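Local coordinates for polyisoprenyl-teichoic acid--peptidoglycan teichoic acid transferase TagV (Bacillus subtilis, PDB 6UF3), which belongs to the LytR-CpsA-Psr family of proteins associated with the bacterial cell envelope, at residues 92-96 against 97-101; 142-145 against 146-150. All blocks are in the same frame, centred on the assembly; numbering follows the deposited sequence.

Interaction 1. Residues 92-96 against 97-101; sequences VTVDF and DGFKD
D95 follows the last strand residue, V94, and caps the helix that starts at F96: its carbonyl O takes the N-H of F99 at 2.9 Å, and one residue on, F96 O takes K100 N in a nearly straight bond. The D95 carboxylate turns back over this first turn. With CG set between the backbone N and the carbonyl carbon (chi1 72°), OD1 reaches G98 N at 2.9 Å; the donor meets OD1 nearly along its C-O axis, with an N-H...O angle of 162°. The other oxygen, OD2, is weakly held by a water that also accepts from D97 N. The N-H groups at the helix start would be expected to favour the ionised carboxylate. V94 wedges in from the strand side: CG2, trans to the amide N, lies 3.1 Å from F99 N, while both methyls brush F99 CB, CG2 at 3.9 Å. F99 swings its ring away from this turn, against A143 and L144 of helix 140-148. The lysine chain of K100 runs past F96 O, its CG 3.5 Å from that oxygen, before NZ forms a salt bridge with D122. A strand-to-helix turn closed by an aspartate N-cap is the motif here.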
ATOM      1  N   VAL A  92       8.202  -0.944   1.589  1.00 19.91           N
ATOM      2  CA  VAL A  92       7.813  -1.049   2.989  1.00 23.18           C
ATOM      3  C   VAL A  92       6.920  -2.276   3.094  1.00 25.97           C
ATOM      4  O   VAL A  92       5.896  -2.346   2.411  1.00 25.64           O
ATOM      5  CB  VAL A  92       7.051   0.195   3.473  1.00 26.68           C
ATOM      6  CG1 VAL A  92       6.536  -0.021   4.897  1.00 31.32           C
ATOM      7  CG2 VAL A  92       7.933   1.432   3.387  1.00 22.97           C
ATOM      8  N   THR A  93       7.298  -3.242   3.924  1.00 23.56           N
ATOM      9  CA  THR A  93       6.465  -4.414   4.168  1.00 26.42           C
ATOM     10  C   THR A  93       6.022  -4.399   5.622  1.00 30.37           C
ATOM     11  O   THR A  93       6.824  -4.106   6.516  1.00 25.57           O
ATOM     12  CB  THR A  93       7.205  -5.730   3.879  1.00 32.97           C
ATOM     13  OG1 THR A  93       7.797  -5.691   2.577  1.00 37.73           O
ATOM     14  CG2 THR A  93       6.240  -6.915   3.941  1.00 32.72           C
ATOM     15  N   VAL A  94       4.754  -4.720   5.865  1.00 24.48           N
ATOM     16  CA  VAL A  94       4.267  -4.820   7.235  1.00 26.55           C
ATOM     17  C   VAL A  94       3.331  -6.017   7.355  1.00 23.19           C
ATOM     18  O   VAL A  94       2.496  -6.255   6.472  1.00 22.61           O
ATOM     19  CB  VAL A  94       3.605  -3.497   7.676  1.00 33.31           C
ATOM     20  CG1 VAL A  94       2.209  -3.288   7.061  1.00 30.10           C
ATOM     21  CG2 VAL A  94       3.590  -3.399   9.157  1.00 39.51           C
ATOM     22  N   ASP A  95       3.511  -6.817   8.420  1.00 23.67           N
ATOM     23  CA  ASP A  95       2.569  -7.885   8.723  1.00 22.92           C
ATOM     24  C   ASP A  95       1.573  -7.338   9.750  1.00 21.64           C
ATOM     25  O   ASP A  95       1.565  -6.132  10.043  1.00 20.60           O
ATOM     26  CB  ASP A  95       3.292  -9.189   9.132  1.00 24.93           C
ATOM     27  CG  ASP A  95       3.927  -9.135  10.510  1.00 24.20           C
ATOM     28  OD1 ASP A  95       4.041  -8.033  11.089  1.00 28.54           O
ATOM     29  OD2 ASP A  95       4.316 -10.223  10.994  1.00 26.68           O
ATOM     30  N   PHE A  96       0.668  -8.196  10.233  1.00 24.09           N
ATOM     31  CA  PHE A  96      -0.410  -7.718  11.100  1.00 24.00           C
ATOM     32  C   PHE A  96       0.144  -7.122  12.387  1.00 25.22           C
ATOM     33  O   PHE A  96      -0.286  -6.047  12.825  1.00 23.38           O
ATOM     34  CB  PHE A  96      -1.381  -8.849  11.439  1.00 27.43           C
ATOM     35  CG  PHE A  96      -2.266  -9.274  10.298  1.00 35.34           C
ATOM     36  CD1 PHE A  96      -2.216  -8.627   9.076  1.00 34.55           C
ATOM     37  CD2 PHE A  96      -3.145 -10.337  10.458  1.00 43.79           C
ATOM     38  CE1 PHE A  96      -3.029  -9.027   8.032  1.00 42.40           C
ATOM     39  CE2 PHE A  96      -3.963 -10.744   9.415  1.00 44.79           C
ATOM     40  CZ  PHE A  96      -3.902 -10.084   8.201  1.00 41.40           C
ATOM     41  N   ASP A  97       1.085  -7.828  13.023  1.00 25.74           N
ATOM     42  CA  ASP A  97       1.641  -7.338  14.285  1.00 25.40           C
ATOM     43  C   ASP A  97       2.405  -6.039  14.074  1.00 25.25           C
ATOM     44  O   ASP A  97       2.270  -5.088  14.856  1.00 23.89           O
ATOM     45  CB  ASP A  97       2.551  -8.402  14.907  1.00 27.34           C
ATOM     46  CG  ASP A  97       3.061  -7.997  16.277  1.00 37.21           C
ATOM     47  OD1 ASP A  97       4.227  -7.549  16.370  1.00 29.99           O
ATOM     48  OD2 ASP A  97       2.285  -8.113  17.255  1.00 38.32           O
ATOM     49  N   GLY A  98       3.226  -5.988  13.023  1.00 24.50           N
ATOM     50  CA  GLY A  98       3.963  -4.771  12.739  1.00 23.72           C
ATOM     51  C   GLY A  98       3.043  -3.605  12.444  1.00 23.83           C
ATOM     52  O   GLY A  98       3.309  -2.470  12.850  1.00 24.42           O
ATOM     53  N   PHE A  99       1.942  -3.872  11.745  1.00 21.95           N
ATOM     54  CA  PHE A  99       1.009  -2.808  11.401  1.00 19.75           C
ATOM     55  C   PHE A  99       0.371  -2.229  12.652  1.00 23.55           C
ATOM     56  O   PHE A  99       0.269  -0.995  12.805  1.00 23.39           O
ATOM     57  CB  PHE A  99      -0.063  -3.340  10.448  1.00 21.40           C
ATOM     58  CG  PHE A  99      -1.179  -2.356  10.189  1.00 22.20           C
ATOM     59  CD1 PHE A  99      -1.012  -1.321   9.282  1.00 26.44           C
ATOM     60  CD2 PHE A  99      -2.385  -2.467  10.864  1.00 22.38           C
ATOM     61  CE1 PHE A  99      -2.025  -0.412   9.055  1.00 25.69           C
ATOM     62  CE2 PHE A  99      -3.407  -1.561  10.635  1.00 21.59           C
ATOM     63  CZ  PHE A  99      -3.227  -0.536   9.730  1.00 25.09           C
ATOM     64  N   LYS A 100      -0.107  -3.113  13.539  1.00 21.82           N
ATOM     65  CA  LYS A 100      -0.663  -2.638  14.800  1.00 22.95           C
ATOM     66  C   LYS A 100       0.361  -1.812  15.565  1.00 26.26           C
ATOM     67  O   LYS A 100       0.017  -0.771  16.136  1.00 24.62           O
ATOM     68  CB  LYS A 100      -1.143  -3.812  15.657  1.00 23.93           C
ATOM     69  CG  LYS A 100      -2.403  -4.479  15.143  1.00 25.00           C
ATOM     70  CD  LYS A 100      -2.961  -5.461  16.152  1.00 29.35           C
ATOM     71  CE  LYS A 100      -1.904  -6.457  16.590  1.00 38.98           C
ATOM     72  NZ  LYS A 100      -2.472  -7.495  17.494  1.00 48.26           N
ATOM     73  N   ASP A 101       1.623  -2.268  15.590  1.00 26.09           N
ATOM     74  CA  ASP A 101       2.668  -1.516  16.287  1.00 30.96           C
ATOM     75  C   ASP A 101       2.839  -0.122  15.695  1.00 30.90           C
ATOM     76  O   ASP A 101       2.940   0.865  16.436  1.00 30.41           O
ATOM     77  CB  ASP A 101       4.000  -2.274  16.247  1.00 28.55           C
ATOM     78  CG  ASP A 101       5.067  -1.621  17.119  1.00 34.08           C
ATOM     79  OD1 ASP A 101       4.814  -1.457  18.329  1.00 33.68           O
ATOM     80  OD2 ASP A 101       6.151  -1.269  16.599  1.00 37.74           O
TER
HETATM   81  O   HOH W   1       2.111 -10.800  12.663  1.00 47.04           O

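Interaction 2. Residues 142-145 against 146-150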
ATOM      1  N   GLU A 142      -7.926  -1.871  16.370  1.00 27.39           N
ATOM      2  CA  GLU A 142      -9.091  -1.397  15.635  1.00 27.72           C
ATOM      3  C   GLU A 142      -8.745  -1.088  14.183  1.00 26.09           C
ATOM      4  O   GLU A 142      -9.536  -1.379  13.277  1.00 26.66           O
ATOM      5  CB  GLU A 142      -9.671  -0.161  16.334  1.00 28.41           C
ATOM      6  CG  GLU A 142     -10.205  -0.463  17.732  1.00 30.24           C
ATOM      7  CD  GLU A 142     -10.460   0.785  18.553  1.00 30.66           C
ATOM      8  OE1 GLU A 142     -11.244   0.697  19.516  1.00 39.02           O
ATOM      9  OE2 GLU A 142      -9.879   1.846  18.236  1.00 30.67           O
ATOM     10  N   ALA A 143      -7.573  -0.500  13.940  1.00 24.36           N
ATOM     11  CA  ALA A 143      -7.196  -0.149  12.575  1.00 26.62           C
ATOM     12  C   ALA A 143      -6.965  -1.398  11.734  1.00 24.97           C
ATOM     13  O   ALA A 143      -7.311  -1.423  10.544  1.00 22.75           O
ATOM     14  CB  ALA A 143      -5.950   0.739  12.582  1.00 26.65           C
ATOM     15  N   LEU A 144      -6.408  -2.449  12.346  1.00 23.37           N
ATOM     16  CA  LEU A 144      -6.251  -3.725  11.647  1.00 23.91           C
ATOM     17  C   LEU A 144      -7.604  -4.319  11.289  1.00 27.09           C
ATOM     18  O   LEU A 144      -7.819  -4.759  10.150  1.00 25.89           O
ATOM     19  CB  LEU A 144      -5.450  -4.704  12.506  1.00 24.41           C
ATOM     20  CG  LEU A 144      -5.204  -6.069  11.848  1.00 25.12           C
ATOM     21  CD1 LEU A 144      -4.371  -5.868  10.595  1.00 25.71           C
ATOM     22  CD2 LEU A 144      -4.534  -7.057  12.798  1.00 26.32           C
ATOM     23  N   ALA A 145      -8.531  -4.354  12.256  1.00 27.12           N
ATOM     24  CA  ALA A 145      -9.860  -4.887  11.965  1.00 29.19           C
ATOM     25  C   ALA A 145     -10.550  -4.072  10.877  1.00 34.31           C
ATOM     26  O   ALA A 145     -11.254  -4.627  10.024  1.00 32.48           O
ATOM     27  CB  ALA A 145     -10.715  -4.924  13.234  1.00 31.13           C
ATOM     28  N   TYR A 146     -10.365  -2.749  10.903  1.00 27.58           N
ATOM     29  CA  TYR A 146     -10.899  -1.880   9.860  1.00 29.19           C
ATOM     30  C   TYR A 146     -10.340  -2.254   8.492  1.00 31.83           C
ATOM     31  O   TYR A 146     -11.085  -2.323   7.505  1.00 32.93           O
ATOM     32  CB  TYR A 146     -10.565  -0.425  10.207  1.00 26.22           C
ATOM     33  CG  TYR A 146     -11.239   0.620   9.349  1.00 26.58           C
ATOM     34  CD1 TYR A 146     -12.585   0.907   9.505  1.00 29.63           C
ATOM     35  CD2 TYR A 146     -10.517   1.330   8.390  1.00 28.54           C
ATOM     36  CE1 TYR A 146     -13.203   1.874   8.735  1.00 32.23           C
ATOM     37  CE2 TYR A 146     -11.127   2.300   7.607  1.00 28.60           C
ATOM     38  CZ  TYR A 146     -12.470   2.565   7.787  1.00 30.88           C
ATOM     39  OH  TYR A 146     -13.097   3.519   7.025  1.00 35.12           O
ATOM     40  N   ALA A 147      -9.028  -2.507   8.421  1.00 28.08           N
ATOM     41  CA  ALA A 147      -8.391  -2.841   7.149  1.00 28.86           C
ATOM     42  C   ALA A 147      -8.810  -4.211   6.647  1.00 32.53           C
ATOM     43  O   ALA A 147      -8.843  -4.434   5.432  1.00 35.87           O
ATOM     44  CB  ALA A 147      -6.870  -2.797   7.286  1.00 30.10           C
ATOM     45  N   ARG A 148      -9.139  -5.131   7.556  1.00 31.08           N
ATOM     46  CA  ARG A 148      -9.392  -6.519   7.178  1.00 35.03           C
ATOM     47  C   ARG A 148     -10.848  -6.810   6.840  1.00 38.68           C
ATOM     48  O   ARG A 148     -11.120  -7.839   6.207  1.00 41.89           O
ATOM     49  CB  ARG A 148      -8.951  -7.463   8.300  1.00 33.79           C
ATOM     50  CG  ARG A 148      -7.449  -7.550   8.487  1.00 37.70           C
ATOM     51  CD  ARG A 148      -7.094  -8.404   9.696  1.00 39.27           C
ATOM     52  NE  ARG A 148      -7.319  -9.831   9.460  1.00 45.92           N
ATOM     53  CZ  ARG A 148      -7.429 -10.735  10.427  1.00 46.44           C
ATOM     54  NH1 ARG A 148      -7.343 -10.361  11.700  1.00 47.63           N
ATOM     55  NH2 ARG A 148      -7.633 -12.009  10.123  1.00 48.52           N
ATOM     56  N   MET A 149     -11.782  -5.947   7.239  1.00 34.59           N
ATOM     57  CA  MET A 149     -13.198  -6.252   7.073  1.00 43.65           C
ATOM     58  C   MET A 149     -13.537  -6.514   5.611  1.00 47.71           C
ATOM     59  O   MET A 149     -13.056  -5.817   4.712  1.00 45.24           O
ATOM     60  CB  MET A 149     -14.057  -5.107   7.608  1.00 50.18           C
ATOM     61  CG  MET A 149     -15.548  -5.411   7.607  1.00 54.30           C
ATOM     62  SD  MET A 149     -16.377  -4.911   6.084  1.00 61.64           S
ATOM     63  CE  MET A 149     -16.497  -3.141   6.345  1.00 56.02           C
ATOM     64  N   ARG A 150     -14.369  -7.532   5.382  1.00 46.05           N
ATOM     65  CA  ARG A 150     -14.788  -7.932   4.042  1.00 55.80           C
ATOM     66  C   ARG A 150     -16.268  -8.283   4.080  1.00 64.57           C
ATOM     67  O   ARG A 150     -16.679  -9.156   4.851  1.00 64.61           O
ATOM     68  CB  ARG A 150     -13.970  -9.125   3.537  1.00 55.88           C
TER
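L144 and R148 meet one turn apart on the same helix, whose backbone ladder runs Y146 N to E142 O and A147 N to A143 O, both 2.9 Å. The closely fitted part is the aliphatic stem of R148. Its CD sits 3.7 Å from L144 CG, with L144 CD1 just beside it, and its CG passes 3.3 Å from L144 O, the same oxygen that accepts R148 N. A bend at chi3 (73°) then turns the guanidinium off this line, and it meets L144 CD2 obliquely. A143 and L144 lie against F99, and the Y146 ring points away from the turn to touch P114 and F117, its OH bonded to Q166. The looser part is the C-terminal end. There A145 O draws two weak bonds, from R148 N at 3.3 Å and M149 N at 3.1 Å, the second bent to 127°. R148 and R150 are partly exposed, and no atoms of the R150 side chain are modelled beyond CB. This is a helix C-terminus whose ladder weakens as M149 leaves helical geometry, and where R160 and R163 of helix 158-177 bind the carbonyls of Y146, R148 and M149.

In the fold
From the N terminus, interaction 1 comes first: strand 90-94, paired with strand 6-13 inside the mixed sheet, turns directly into helix 96-105. Strands 109-113 to 134-138 intervene before helix 140-148, the site of interaction 2. Each contact is local and spans no intervening residues, so neither closes a loop; the two stand in series and do not nest or cross. They meet in space, though, their centres about 13 Å apart. F96 CE2 approaches R148 NE at 3.5 Å, and F99 CE2 comes within 3.6 Å of L144 N. Helix 140-148 thus packs on helix 96-105, which is tied in turn through its capped start to strand 90-94, next to the outermost strand 196-197.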